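Long-range contacts in pyruvate kinase (Pseudomonas aeruginosa, PDB 6QXL), which probably catalyses the last step of glycolysis, interconverting phosphoenolpyruvate and ADP with pyruvate and ATP, with magnesium and potassium as cofactors: residues R4-V9 / M417-E422; A233-I238 / I268-R273; K276-A281 / D308-V313; N304-Y309 / Q337-H342. All coordinates share one frame; numbering follows the deposited sequence.

Contacts 2, 3 and 4 belong to the (beta/alpha)8 barrel and its outer helices, while contact 1 joins that barrel to the C-terminal alpha/beta domain. Contacts 1, 2 and 3 are buried and contact 4 only partly so. Strand-to-strand backbone bonds hold contact 3; a lysine on turn carbonyls and one backbone amide hold contact 1. These two meet where strand 7-11 lies beside strand 312-315 and closes the barrel. Contacts 2 and 4 pair outer helices through side chains, the first with a histidine-carboxylate bond, the second by methyl groups without a hydrogen bond, near a second subunit. Residues D308 and Y309 are common to the segments of contacts 3 and 4, and E340 of contact 4 binds R5 and T6 of contact 1.

Contact 1: residues R4-V9 / M417-E422; sequences RRTKIV and MFRGVE
The guanidinium of R5 lies flat over G420, whose CA sits 3.7 Å above the plane, over its centre, and the guanidinium of R419 receives T6 OG1 over one face in the same manner. The R5 and R419 groups flank a type II beta turn, F418 to V421, by which the alpha/beta domain meets the start of the first barrel strand. T6 OG1 does not hydrogen-bond to R419 there; its partner is E340, whereas R419 NH1 bonds to the carbonyls of V306 and T310. R419 also makes a cation-pi contact with Y309. G420 occupies the turn's positive-phi position, and its N donates to R5 O (3.0 Å), tilted from the carbonyl plane. K7 is bent at chi2 and again at chi4 (62°), which folds its ammonium back over the turn. There NZ bonds to V421 O at 2.9 Å, in the carbonyl plane, and also to A416 O just before the turn segment. Its third acceptor, F418 O, is gripped twice: K7 NZ comes from one face of the carbonyl plane at 2.7 Å, and V421 N from the opposite face.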
loop_
_atom_site.group_PDB
_atom_site.type_symbol
_atom_site.label_atom_id
_atom_site.label_comp_id
_atom_site.label_asym_id
_atom_site.label_seq_id
_atom_site.Cartn_x
_atom_site.Cartn_y
_atom_site.Cartn_z
ATOM N N ARG A 4 23.967 10.185 -17.567
ATOM C CA ARG A 4 23.982 8.908 -16.854
ATOM C C ARG A 4 24.227 9.147 -15.368
ATOM O O ARG A 4 25.053 9.955 -14.995
ATOM C CB ARG A 4 25.066 7.991 -17.410
ATOM C CG ARG A 4 25.450 6.810 -16.522
ATOM C CD ARG A 4 26.376 5.875 -17.280
ATOM N NE ARG A 4 27.565 6.554 -17.773
ATOM C CZ ARG A 4 28.688 6.722 -17.092
ATOM N NH1 ARG A 4 28.840 6.266 -15.851
ATOM N NH2 ARG A 4 29.714 7.347 -17.680
ATOM N N ARG A 5 23.502 8.415 -14.538
ATOM C CA ARG A 5 23.613 8.504 -13.099
ATOM C C ARG A 5 24.394 7.373 -12.470
ATOM O O ARG A 5 25.086 7.577 -11.474
ATOM C CB ARG A 5 22.221 8.551 -12.475
ATOM C CG ARG A 5 21.379 9.752 -12.928
ATOM C CD ARG A 5 19.943 9.627 -12.362
ATOM N NE ARG A 5 19.857 9.826 -10.917
ATOM C CZ ARG A 5 19.903 11.009 -10.313
ATOM N NH1 ARG A 5 20.053 12.129 -11.002
ATOM N NH2 ARG A 5 19.810 11.088 -8.989
ATOM N N THR A 6 24.271 6.165 -13.013
ATOM C CA THR A 6 24.983 5.015 -12.461
ATOM C C THR A 6 26.448 5.127 -12.836
ATOM O O THR A 6 26.774 5.491 -13.970
ATOM C CB THR A 6 24.368 3.699 -12.978
ATOM O OG1 THR A 6 22.961 3.698 -12.685
ATOM C CG2 THR A 6 25.017 2.505 -12.312
ATOM N N LYS A 7 27.327 4.817 -11.891
ATOM C CA LYS A 7 28.753 5.051 -12.095
ATOM C C LYS A 7 29.446 3.785 -12.555
ATOM O O LYS A 7 28.997 2.688 -12.274
ATOM C CB LYS A 7 29.392 5.601 -10.828
ATOM C CG LYS A 7 28.737 6.878 -10.318
ATOM C CD LYS A 7 28.760 8.017 -11.357
ATOM C CE LYS A 7 28.175 9.313 -10.794
ATOM N NZ LYS A 7 28.960 9.824 -9.619
ATOM N N ILE A 8 30.549 3.963 -13.285
ATOM C CA ILE A 8 31.287 2.859 -13.899
ATOM C C ILE A 8 32.676 2.738 -13.295
ATOM O O ILE A 8 33.456 3.679 -13.341
ATOM C CB ILE A 8 31.406 3.052 -15.411
ATOM C CG1 ILE A 8 30.010 2.960 -16.058
ATOM C CG2 ILE A 8 32.349 2.001 -15.995
ATOM C CD1 ILE A 8 29.947 3.292 -17.553
ATOM N N VAL A 9 32.972 1.572 -12.739
ATOM C CA VAL A 9 34.303 1.246 -12.254
ATOM C C VAL A 9 35.007 0.378 -13.291
ATOM O O VAL A 9 34.487 -0.670 -13.677
ATOM C CB VAL A 9 34.239 0.467 -10.949
ATOM C CG1 VAL A 9 35.641 0.189 -10.429
ATOM C CG2 VAL A 9 33.415 1.230 -9.931
ATOM N N MET A 417 31.982 8.002 -7.259
ATOM C CA MET A 417 31.303 6.731 -7.136
ATOM C C MET A 417 29.844 6.810 -6.650
ATOM O O MET A 417 29.176 5.784 -6.607
ATOM C CB MET A 417 32.077 5.798 -6.208
ATOM C CG MET A 417 31.967 4.312 -6.574
ATOM S SD MET A 417 32.794 3.330 -5.310
ATOM C CE MET A 417 34.433 3.366 -5.915
ATOM N N PHE A 418 29.339 7.996 -6.311
ATOM C CA PHE A 418 27.983 8.146 -5.788
ATOM C C PHE A 418 26.996 8.250 -6.949
ATOM O O PHE A 418 27.137 9.106 -7.812
ATOM C CB PHE A 418 27.841 9.417 -4.945
ATOM C CG PHE A 418 28.656 9.458 -3.675
ATOM C CD1 PHE A 418 29.544 8.460 -3.315
ATOM C CD2 PHE A 418 28.525 10.549 -2.833
ATOM C CE1 PHE A 418 30.271 8.542 -2.137
ATOM C CE2 PHE A 418 29.259 10.645 -1.659
ATOM C CZ PHE A 418 30.132 9.631 -1.311
ATOM N N ARG A 419 25.966 7.422 -6.951
ATOM C CA ARG A 419 25.007 7.462 -8.028
ATOM C C ARG A 419 24.310 8.825 -8.103
ATOM O O ARG A 419 23.785 9.307 -7.111
ATOM C CB ARG A 419 23.946 6.371 -7.870
ATOM C CG ARG A 419 22.900 6.365 -8.985
ATOM C CD ARG A 419 22.070 5.114 -8.919
ATOM N NE ARG A 419 20.926 5.159 -9.838
ATOM C CZ ARG A 419 20.325 4.091 -10.350
ATOM N NH1 ARG A 419 20.766 2.875 -10.048
ATOM N NH2 ARG A 419 19.300 4.240 -11.171
ATOM N N GLY A 420 24.295 9.412 -9.299
ATOM C CA GLY A 420 23.566 10.641 -9.566
ATOM C C GLY A 420 24.284 11.928 -9.129
ATOM O O GLY A 420 23.721 13.005 -9.293
ATOM N N VAL A 421 25.493 11.829 -8.581
ATOM C CA VAL A 421 26.201 12.978 -8.057
ATOM C C VAL A 421 27.314 13.423 -9.025
ATOM O O VAL A 421 28.076 12.598 -9.504
ATOM C CB VAL A 421 26.831 12.661 -6.700
ATOM C CG1 VAL A 421 27.513 13.895 -6.118
ATOM C CG2 VAL A 421 25.772 12.133 -5.756
ATOM N N GLU A 422 27.378 14.718 -9.309
ATOM C CA GLU A 422 28.461 15.300 -10.092
ATOM C C GLU A 422 29.236 16.283 -9.227
ATOM O O GLU A 422 28.671 16.945 -8.357
ATOM C CB GLU A 422 27.918 16.007 -11.335
ATOM C CG GLU A 422 27.340 15.075 -12.409
ATOM C CD GLU A 422 26.399 15.729 -13.429
ATOM O OE1 GLU A 422 26.919 16.595 -14.161
ATOM O OE2 GLU A 422 25.204 15.317 -13.539
#

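Contact 2: residues A233-I238 / I268-R273; sequences ALDGLI and ILHARR
H270 ND1 donates to D235 OD1 over 2.7 Å, the shortest polar link between these two helices. The N-H...O angle is 155°, and the hydrogen meets the syn lone pair of the carboxylate, on the side of OD2. The oxygen stays close to the imidazole plane, at its edge, yet the carboxylate is turned well out of that plane, the two flat groups standing 61° apart. A short bond of this kind would probably fix the rotation of the ring and may favour its protonated form. D235 OD2 has a further, weak and long ion pair with R239, one turn further along.

Apolar groups flank the polar pair. L234 CD2 approaches H270 ND1 obliquely at 4.1 Å. I238 sets CG1 anti to its own carbonyl carbon (chi1 -71°) and extends from there, which carries CD1 against the next helix: it touches H270 CB and A271 N, each at 3.8 Å. I238 CG2 rests near A271 CA.

The axes of the two short segments approach to 10.0 Å and cross at -47°. They belong to helices 231-239 and 260-273, neighbouring outer helices of the barrel. Beneath them, I238 and A271 both pack on V244 of strand 243-247, and A271 also reaches V278 of strand 277-281, so the helix pair covers these two neighbouring strands.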
loop_
_atom_site.group_PDB
_atom_site.type_symbol
_atom_site.label_atom_id
_atom_site.label_comp_id
_atom_site.label_asym_id
_atom_site.label_seq_id
_atom_site.Cartn_x
_atom_site.Cartn_y
_atom_site.Cartn_z
ATOM N N ALA A 233 25.282 -10.649 10.447
ATOM C CA ALA A 233 26.618 -10.759 9.844
ATOM C C ALA A 233 26.807 -9.695 8.749
ATOM O O ALA A 233 27.760 -8.921 8.773
ATOM C CB ALA A 233 26.826 -12.152 9.300
ATOM N N LEU A 234 25.870 -9.645 7.815
ATOM C CA LEU A 234 25.961 -8.723 6.693
ATOM C C LEU A 234 25.896 -7.273 7.155
ATOM O O LEU A 234 26.752 -6.473 6.801
ATOM C CB LEU A 234 24.836 -9.014 5.701
ATOM C CG LEU A 234 24.767 -8.108 4.481
ATOM C CD1 LEU A 234 25.999 -8.274 3.610
ATOM C CD2 LEU A 234 23.520 -8.371 3.697
ATOM N N ASP A 235 24.890 -6.941 7.947
ATOM C CA ASP A 235 24.709 -5.556 8.406
ATOM C C ASP A 235 25.891 -5.070 9.253
ATOM O O ASP A 235 26.283 -3.901 9.180
ATOM C CB ASP A 235 23.378 -5.390 9.165
ATOM C CG ASP A 235 22.148 -5.392 8.240
ATOM O OD1 ASP A 235 22.277 -5.731 7.047
ATOM O OD2 ASP A 235 21.029 -5.061 8.700
ATOM N N GLY A 236 26.479 -5.976 10.031
ATOM C CA GLY A 236 27.664 -5.642 10.808
ATOM C C GLY A 236 28.815 -5.243 9.918
ATOM O O GLY A 236 29.470 -4.226 10.135
ATOM N N LEU A 237 29.038 -6.050 8.894
ATOM C CA LEU A 237 30.098 -5.782 7.933
ATOM C C LEU A 237 29.852 -4.505 7.154
ATOM O O LEU A 237 30.769 -3.728 6.922
ATOM C CB LEU A 237 30.215 -6.979 7.008
ATOM C CG LEU A 237 31.374 -7.115 6.054
ATOM C CD1 LEU A 237 32.691 -6.759 6.718
ATOM C CD2 LEU A 237 31.359 -8.578 5.611
ATOM N N ILE A 238 28.610 -4.265 6.777
ATOM C CA ILE A 238 28.257 -3.044 6.049
ATOM C C ILE A 238 28.500 -1.809 6.917
ATOM O O ILE A 238 29.044 -0.816 6.451
ATOM C CB ILE A 238 26.795 -3.094 5.567
ATOM C CG1 ILE A 238 26.654 -4.097 4.433
ATOM C CG2 ILE A 238 26.324 -1.728 5.101
ATOM C CD1 ILE A 238 25.253 -4.316 3.927
ATOM N N ILE A 268 22.600 -4.803 -1.913
ATOM C CA ILE A 268 22.397 -3.452 -2.403
ATOM C C ILE A 268 21.431 -2.711 -1.492
ATOM O O ILE A 268 21.706 -1.588 -1.065
ATOM C CB ILE A 268 21.884 -3.467 -3.847
ATOM C CG1 ILE A 268 22.993 -3.918 -4.777
ATOM C CG2 ILE A 268 21.373 -2.097 -4.255
ATOM C CD1 ILE A 268 22.512 -4.326 -6.151
ATOM N N LEU A 269 20.310 -3.344 -1.176
ATOM C CA LEU A 269 19.301 -2.707 -0.348
ATOM C C LEU A 269 19.825 -2.408 1.062
ATOM O O LEU A 269 19.672 -1.298 1.566
ATOM C CB LEU A 269 18.062 -3.575 -0.280
ATOM C CG LEU A 269 16.901 -3.014 0.549
ATOM C CD1 LEU A 269 16.249 -1.799 -0.142
ATOM C CD2 LEU A 269 15.888 -4.112 0.827
ATOM N N HIS A 270 20.460 -3.385 1.697
ATOM C CA HIS A 270 20.962 -3.157 3.047
ATOM C C HIS A 270 22.053 -2.098 3.064
ATOM O O HIS A 270 22.115 -1.283 3.981
ATOM C CB HIS A 270 21.432 -4.457 3.689
ATOM C CG HIS A 270 20.307 -5.350 4.124
ATOM N ND1 HIS A 270 20.390 -6.174 5.216
ATOM C CD2 HIS A 270 19.061 -5.524 3.616
ATOM C CE1 HIS A 270 19.262 -6.848 5.345
ATOM N NE2 HIS A 270 18.438 -6.472 4.384
ATOM N N ALA A 271 22.888 -2.069 2.034
ATOM C CA ALA A 271 23.892 -1.016 1.921
ATOM C C ALA A 271 23.237 0.354 1.902
ATOM O O ALA A 271 23.591 1.233 2.704
ATOM C CB ALA A 271 24.751 -1.221 0.692
ATOM N N ARG A 272 22.262 0.536 1.019
ATOM C CA ARG A 272 21.596 1.830 0.908
ATOM C C ARG A 272 20.895 2.211 2.214
ATOM O O ARG A 272 20.945 3.361 2.638
ATOM C CB ARG A 272 20.609 1.843 -0.259
ATOM C CG ARG A 272 21.251 1.698 -1.620
ATOM C CD ARG A 272 20.264 1.489 -2.751
ATOM N NE ARG A 272 19.343 2.588 -2.852
ATOM C CZ ARG A 272 18.011 2.526 -2.778
ATOM N NH1 ARG A 272 17.372 1.360 -2.688
ATOM N NH2 ARG A 272 17.310 3.661 -2.842
ATOM N N ARG A 273 20.261 1.253 2.867
ATOM C CA ARG A 273 19.580 1.542 4.127
ATOM C C ARG A 273 20.532 2.037 5.200
ATOM O O ARG A 273 20.159 2.914 5.978
ATOM C CB ARG A 273 18.874 0.324 4.659
ATOM C CG ARG A 273 17.641 0.034 3.917
ATOM C CD ARG A 273 16.923 -1.061 4.638
ATOM N NE ARG A 273 15.695 -1.281 3.913
ATOM C CZ ARG A 273 14.959 -2.374 3.977
ATOM N NH1 ARG A 273 15.331 -3.415 4.735
ATOM N NH2 ARG A 273 13.877 -2.438 3.204
#

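Contact 3: residues K276-A281 / D308-V313; sequences KVVITA and DYTDAV
T280 sets OG1 anti to its carbonyl carbon (chi1 -59°), and T310 sets its own OG1 anti to the backbone N (chi1 -161°); these two choices bring the hydroxyls within 2.9 Å of each other. They form a hydrogen bond in which either could be the donor. D311 turns its carboxylate back toward the facing strand, where OD1 accepts from V278 N at 3.2 Å. That N-H comes in from well above the carboxylate plane. The same side chain lies across V277, whose CG1 reaches D311 CG at 3.6 Å, the two crossing at about a right angle. Its other oxygen, OD2, is paired with R395 and also takes R419 N, so the buried carboxylate has partners on both oxygens.

V278 O is gripped by two successive amides, D311 N at 3.0 Å and A312 N at 3.3 Å, the second lying in the carbonyl plane. Beyond it, T280 N donates almost straight to A312 O (2.9 Å, 172°), and the CA-H groups of I279 and V313 add weaker contacts to A312 O and T280 O. I279 and A312 point to one face of the sheet, T280 and V313 to the other.

Before the strand, Y309 is the first residue to leave helical geometry after helix 296-307, with positive phi in a Schellman motif. Strand 277-281, that helix and strand 312-315 form a right-handed beta-alpha-beta crossover, the repeating unit of the TIM barrel, here joining its seventh and eighth strands in parallel.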
loop_
_atom_site.group_PDB
_atom_site.type_symbol
_atom_site.label_atom_id
_atom_site.label_comp_id
_atom_site.label_asym_id
_atom_site.label_seq_id
_atom_site.Cartn_x
_atom_site.Cartn_y
_atom_site.Cartn_z
ATOM N N LYS A 276 25.416 3.574 2.862
ATOM C CA LYS A 276 26.683 3.220 2.233
ATOM C C LYS A 276 26.543 3.132 0.731
ATOM O O LYS A 276 25.455 2.953 0.208
ATOM C CB LYS A 276 27.181 1.888 2.762
ATOM C CG LYS A 276 27.149 1.782 4.269
ATOM C CD LYS A 276 27.908 2.905 4.949
ATOM C CE LYS A 276 28.069 2.598 6.427
ATOM N NZ LYS A 276 28.842 3.704 7.038
ATOM N N VAL A 277 27.680 3.220 0.062
ATOM C CA VAL A 277 27.758 3.101 -1.402
ATOM C C VAL A 277 27.876 1.625 -1.753
ATOM O O VAL A 277 28.459 0.850 -0.991
ATOM C CB VAL A 277 28.994 3.861 -1.918
ATOM C CG1 VAL A 277 29.057 3.853 -3.426
ATOM C CG2 VAL A 277 28.964 5.294 -1.441
ATOM N N VAL A 278 27.338 1.224 -2.895
ATOM C CA VAL A 278 27.432 -0.178 -3.305
ATOM C C VAL A 278 27.799 -0.343 -4.766
ATOM O O VAL A 278 27.249 0.335 -5.624
ATOM C CB VAL A 278 26.140 -0.955 -2.941
ATOM C CG1 VAL A 278 24.909 -0.352 -3.592
ATOM C CG2 VAL A 278 26.264 -2.420 -3.318
ATOM N N ILE A 279 28.722 -1.261 -5.020
ATOM C CA ILE A 279 29.197 -1.615 -6.359
ATOM C C ILE A 279 28.779 -3.055 -6.705
ATOM O O ILE A 279 28.917 -3.959 -5.889
ATOM C CB ILE A 279 30.733 -1.578 -6.398
ATOM C CG1 ILE A 279 31.283 -0.207 -5.989
ATOM C CG2 ILE A 279 31.260 -1.948 -7.778
ATOM C CD1 ILE A 279 32.740 -0.285 -5.564
ATOM N N THR A 280 28.294 -3.267 -7.922
ATOM C CA THR A 280 28.012 -4.616 -8.435
ATOM C C THR A 280 29.123 -5.003 -9.408
ATOM O O THR A 280 29.486 -4.204 -10.267
ATOM C CB THR A 280 26.652 -4.666 -9.145
ATOM O OG1 THR A 280 25.625 -4.278 -8.231
ATOM C CG2 THR A 280 26.332 -6.064 -9.632
ATOM N N ALA A 281 29.657 -6.217 -9.281
ATOM C CA ALA A 281 30.867 -6.600 -10.028
ATOM C C ALA A 281 30.868 -8.014 -10.585
ATOM O O ALA A 281 30.094 -8.867 -10.160
ATOM C CB ALA A 281 32.098 -6.424 -9.152
ATOM N N ASP A 308 18.043 -2.482 -9.586
ATOM C CA ASP A 308 18.257 -2.777 -8.161
ATOM C C ASP A 308 18.772 -1.541 -7.389
ATOM O O ASP A 308 18.852 -1.573 -6.162
ATOM C CB ASP A 308 19.259 -3.920 -7.949
ATOM C CG ASP A 308 18.858 -5.250 -8.617
ATOM O OD1 ASP A 308 17.637 -5.555 -8.671
ATOM O OD2 ASP A 308 19.768 -5.995 -9.101
ATOM N N TYR A 309 19.150 -0.480 -8.116
ATOM C CA TYR A 309 19.660 0.768 -7.542
ATOM C C TYR A 309 21.073 0.642 -6.957
ATOM O O TYR A 309 21.391 1.199 -5.910
ATOM C CB TYR A 309 18.666 1.436 -6.542
ATOM C CG TYR A 309 18.419 2.861 -6.931
ATOM C CD1 TYR A 309 17.577 3.158 -8.020
ATOM C CD2 TYR A 309 19.075 3.916 -6.290
ATOM C CE1 TYR A 309 17.367 4.463 -8.421
ATOM C CE2 TYR A 309 18.862 5.231 -6.690
ATOM C CZ TYR A 309 18.015 5.494 -7.757
ATOM O OH TYR A 309 17.814 6.784 -8.173
ATOM N N THR A 310 21.925 -0.066 -7.676
ATOM C CA THR A 310 23.349 -0.066 -7.399
ATOM C C THR A 310 23.906 1.329 -7.677
ATOM O O THR A 310 23.396 2.058 -8.535
ATOM C CB THR A 310 24.073 -1.133 -8.269
ATOM O OG1 THR A 310 25.354 -1.445 -7.705
ATOM C CG2 THR A 310 24.235 -0.700 -9.707
ATOM N N ASP A 311 24.958 1.695 -6.962
ATOM C CA ASP A 311 25.634 2.954 -7.233
ATOM C C ASP A 311 26.490 2.839 -8.480
ATOM O O ASP A 311 26.540 3.752 -9.299
ATOM C CB ASP A 311 26.541 3.392 -6.103
ATOM C CG ASP A 311 25.796 4.026 -4.960
ATOM O OD1 ASP A 311 25.181 3.328 -4.100
ATOM O OD2 ASP A 311 25.937 5.283 -4.894
ATOM N N ALA A 312 27.192 1.716 -8.597
ATOM C CA ALA A 312 28.111 1.530 -9.694
ATOM C C ALA A 312 28.128 0.093 -10.161
ATOM O O ALA A 312 27.825 -0.827 -9.411
ATOM C CB ALA A 312 29.511 1.955 -9.288
ATOM N N VAL A 313 28.542 -0.058 -11.408
ATOM C CA VAL A 313 28.787 -1.342 -12.026
ATOM C C VAL A 313 30.253 -1.365 -12.415
ATOM O O VAL A 313 30.831 -0.323 -12.706
ATOM C CB VAL A 313 27.889 -1.543 -13.247
ATOM C CG1 VAL A 313 26.463 -1.798 -12.791
ATOM C CG2 VAL A 313 27.916 -0.345 -14.166
#

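Contact 4: residues N304-Y309 / Q337-H342; sequences NAVLDY and QGAEKH
V306, L307 and A339 make the tight part of this contact. V306 CG1 meets A339 CB at 3.7 Å, where the two CA atoms are 6.4 Å apart, the nearest pair of the segments. The isopropyl of V306 has CG1 anti to the backbone N (chi1 173°), which points that methyl across to the other helix. L307 enters with a single methyl, CD2, wedged 3.5 Å from A339 O and 3.8 Å from H342 CB.

The looser, more exposed side holds the E340 stem, K341 and the H342 ring. V306 CG1 touches E340 on its aliphatic CG at 3.9 Å, at about a right angle to the extended glutamate, whose carboxylate looks away to T6 and R5 of the N-terminal segment. The imidazole lies oblique to L307 CD2 and is held from beyond the segment, with H342 ND1 bonded to T344. No hydrogen bond crosses between the segments. A second subunit comes up here, its V261 against L307 and its G262 against H342, and K341 forms a salt bridge with E259 of that subunit.

The contact thus pairs the C-terminal ends of helices 296-307 and 325-340 on the outside of the barrel. V306 also packs on T6 in the loop leading to strand 7-11, and its carbonyl accepts from R419 of the alpha/beta domain, while Y309 leads onward to strand 312-315.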
loop_
_atom_site.group_PDB
_atom_site.type_symbol
_atom_site.label_atom_id
_atom_site.label_comp_id
_atom_site.label_asym_id
_atom_site.label_seq_id
_atom_site.Cartn_x
_atom_site.Cartn_y
_atom_site.Cartn_z
ATOM N N ASN A 304 19.570 -4.724 -14.945
ATOM C CA ASN A 304 18.913 -5.135 -13.721
ATOM C C ASN A 304 19.643 -4.649 -12.500
ATOM O O ASN A 304 19.003 -4.338 -11.509
ATOM C CB ASN A 304 18.678 -6.650 -13.676
ATOM C CG ASN A 304 17.382 -7.039 -14.374
ATOM O OD1 ASN A 304 16.311 -6.748 -13.872
ATOM N ND2 ASN A 304 17.473 -7.652 -15.532
ATOM N N ALA A 305 20.964 -4.550 -12.572
ATOM C CA ALA A 305 21.726 -3.957 -11.457
ATOM C C ALA A 305 21.351 -2.483 -11.282
ATOM O O ALA A 305 21.230 -2.003 -10.158
ATOM C CB ALA A 305 23.224 -4.116 -11.662
ATOM N N VAL A 306 21.121 -1.790 -12.384
ATOM C CA VAL A 306 20.704 -0.404 -12.324
ATOM C C VAL A 306 19.321 -0.286 -11.686
ATOM O O VAL A 306 19.091 0.597 -10.847
ATOM C CB VAL A 306 20.738 0.243 -13.712
ATOM C CG1 VAL A 306 20.136 1.639 -13.677
ATOM C CG2 VAL A 306 22.185 0.307 -14.226
ATOM N N LEU A 307 18.402 -1.172 -12.040
ATOM C CA LEU A 307 17.077 -1.159 -11.426
ATOM C C LEU A 307 17.114 -1.599 -9.965
ATOM O O LEU A 307 16.335 -1.079 -9.174
ATOM C CB LEU A 307 16.107 -2.003 -12.210
ATOM C CG LEU A 307 15.905 -1.619 -13.675
ATOM C CD1 LEU A 307 14.933 -2.554 -14.346
ATOM C CD2 LEU A 307 15.463 -0.190 -13.878
ATOM N N ASP A 308 18.043 -2.482 -9.586
ATOM C CA ASP A 308 18.257 -2.777 -8.161
ATOM C C ASP A 308 18.772 -1.541 -7.389
ATOM O O ASP A 308 18.852 -1.573 -6.162
ATOM C CB ASP A 308 19.259 -3.920 -7.949
ATOM C CG ASP A 308 18.858 -5.250 -8.617
ATOM O OD1 ASP A 308 17.637 -5.555 -8.671
ATOM O OD2 ASP A 308 19.768 -5.995 -9.101
ATOM N N TYR A 309 19.150 -0.480 -8.116
ATOM C CA TYR A 309 19.660 0.768 -7.542
ATOM C C TYR A 309 21.073 0.642 -6.957
ATOM O O TYR A 309 21.391 1.199 -5.910
ATOM C CB TYR A 309 18.666 1.436 -6.542
ATOM C CG TYR A 309 18.419 2.861 -6.931
ATOM C CD1 TYR A 309 17.577 3.158 -8.020
ATOM C CD2 TYR A 309 19.075 3.916 -6.290
ATOM C CE1 TYR A 309 17.367 4.463 -8.421
ATOM C CE2 TYR A 309 18.862 5.231 -6.690
ATOM C CZ TYR A 309 18.015 5.494 -7.757
ATOM O OH TYR A 309 17.814 6.784 -8.173
ATOM N N GLN A 337 22.179 4.285 -19.133
ATOM C CA GLN A 337 21.290 5.369 -19.514
ATOM C C GLN A 337 19.895 4.880 -19.845
ATOM O O GLN A 337 18.907 5.525 -19.453
ATOM C CB GLN A 337 21.811 6.124 -20.704
ATOM C CG GLN A 337 22.782 7.225 -20.379
ATOM C CD GLN A 337 23.060 7.981 -21.687
ATOM O OE1 GLN A 337 23.795 7.448 -22.509
ATOM N NE2 GLN A 337 22.381 9.146 -21.940
ATOM N N GLY A 338 19.809 3.744 -20.529
ATOM C CA GLY A 338 18.515 3.204 -20.933
ATOM C C GLY A 338 17.701 2.749 -19.727
ATOM O O GLY A 338 16.531 3.085 -19.601
ATOM N N ALA A 339 18.340 2.013 -18.823
ATOM C CA ALA A 339 17.658 1.528 -17.655
ATOM C C ALA A 339 17.192 2.661 -16.730
ATOM O O ALA A 339 16.182 2.516 -16.023
ATOM C CB ALA A 339 18.555 0.568 -16.892
ATOM N N GLU A 340 17.919 3.781 -16.733
ATOM C CA GLU A 340 17.559 4.912 -15.881
ATOM C C GLU A 340 16.270 5.631 -16.316
ATOM O O GLU A 340 15.690 6.350 -15.512
ATOM C CB GLU A 340 18.732 5.894 -15.765
ATOM C CG GLU A 340 19.824 5.387 -14.832
ATOM C CD GLU A 340 21.212 5.988 -15.083
ATOM O OE1 GLU A 340 21.331 7.064 -15.728
ATOM O OE2 GLU A 340 22.196 5.361 -14.616
ATOM N N LYS A 341 15.824 5.425 -17.556
ATOM C CA LYS A 341 14.537 5.963 -18.006
ATOM C C LYS A 341 13.323 5.247 -17.404
ATOM O O LYS A 341 12.237 5.794 -17.394
ATOM C CB LYS A 341 14.424 5.925 -19.524
ATOM C CG LYS A 341 15.538 6.659 -20.262
ATOM C CD LYS A 341 15.209 6.827 -21.743
ATOM C CE LYS A 341 15.069 5.504 -22.519
ATOM N NZ LYS A 341 14.644 5.805 -23.898
ATOM N N HIS A 342 13.509 4.039 -16.887
ATOM C CA HIS A 342 12.409 3.284 -16.272
ATOM C C HIS A 342 11.748 4.105 -15.147
ATOM O O HIS A 342 12.439 4.835 -14.428
ATOM C CB HIS A 342 12.923 1.959 -15.713
ATOM C CG HIS A 342 11.888 0.873 -15.637
ATOM N ND1 HIS A 342 11.233 0.534 -14.470
ATOM C CD2 HIS A 342 11.413 0.027 -16.585
ATOM C CE1 HIS A 342 10.397 -0.459 -14.705
ATOM N NE2 HIS A 342 10.473 -0.771 -15.982
#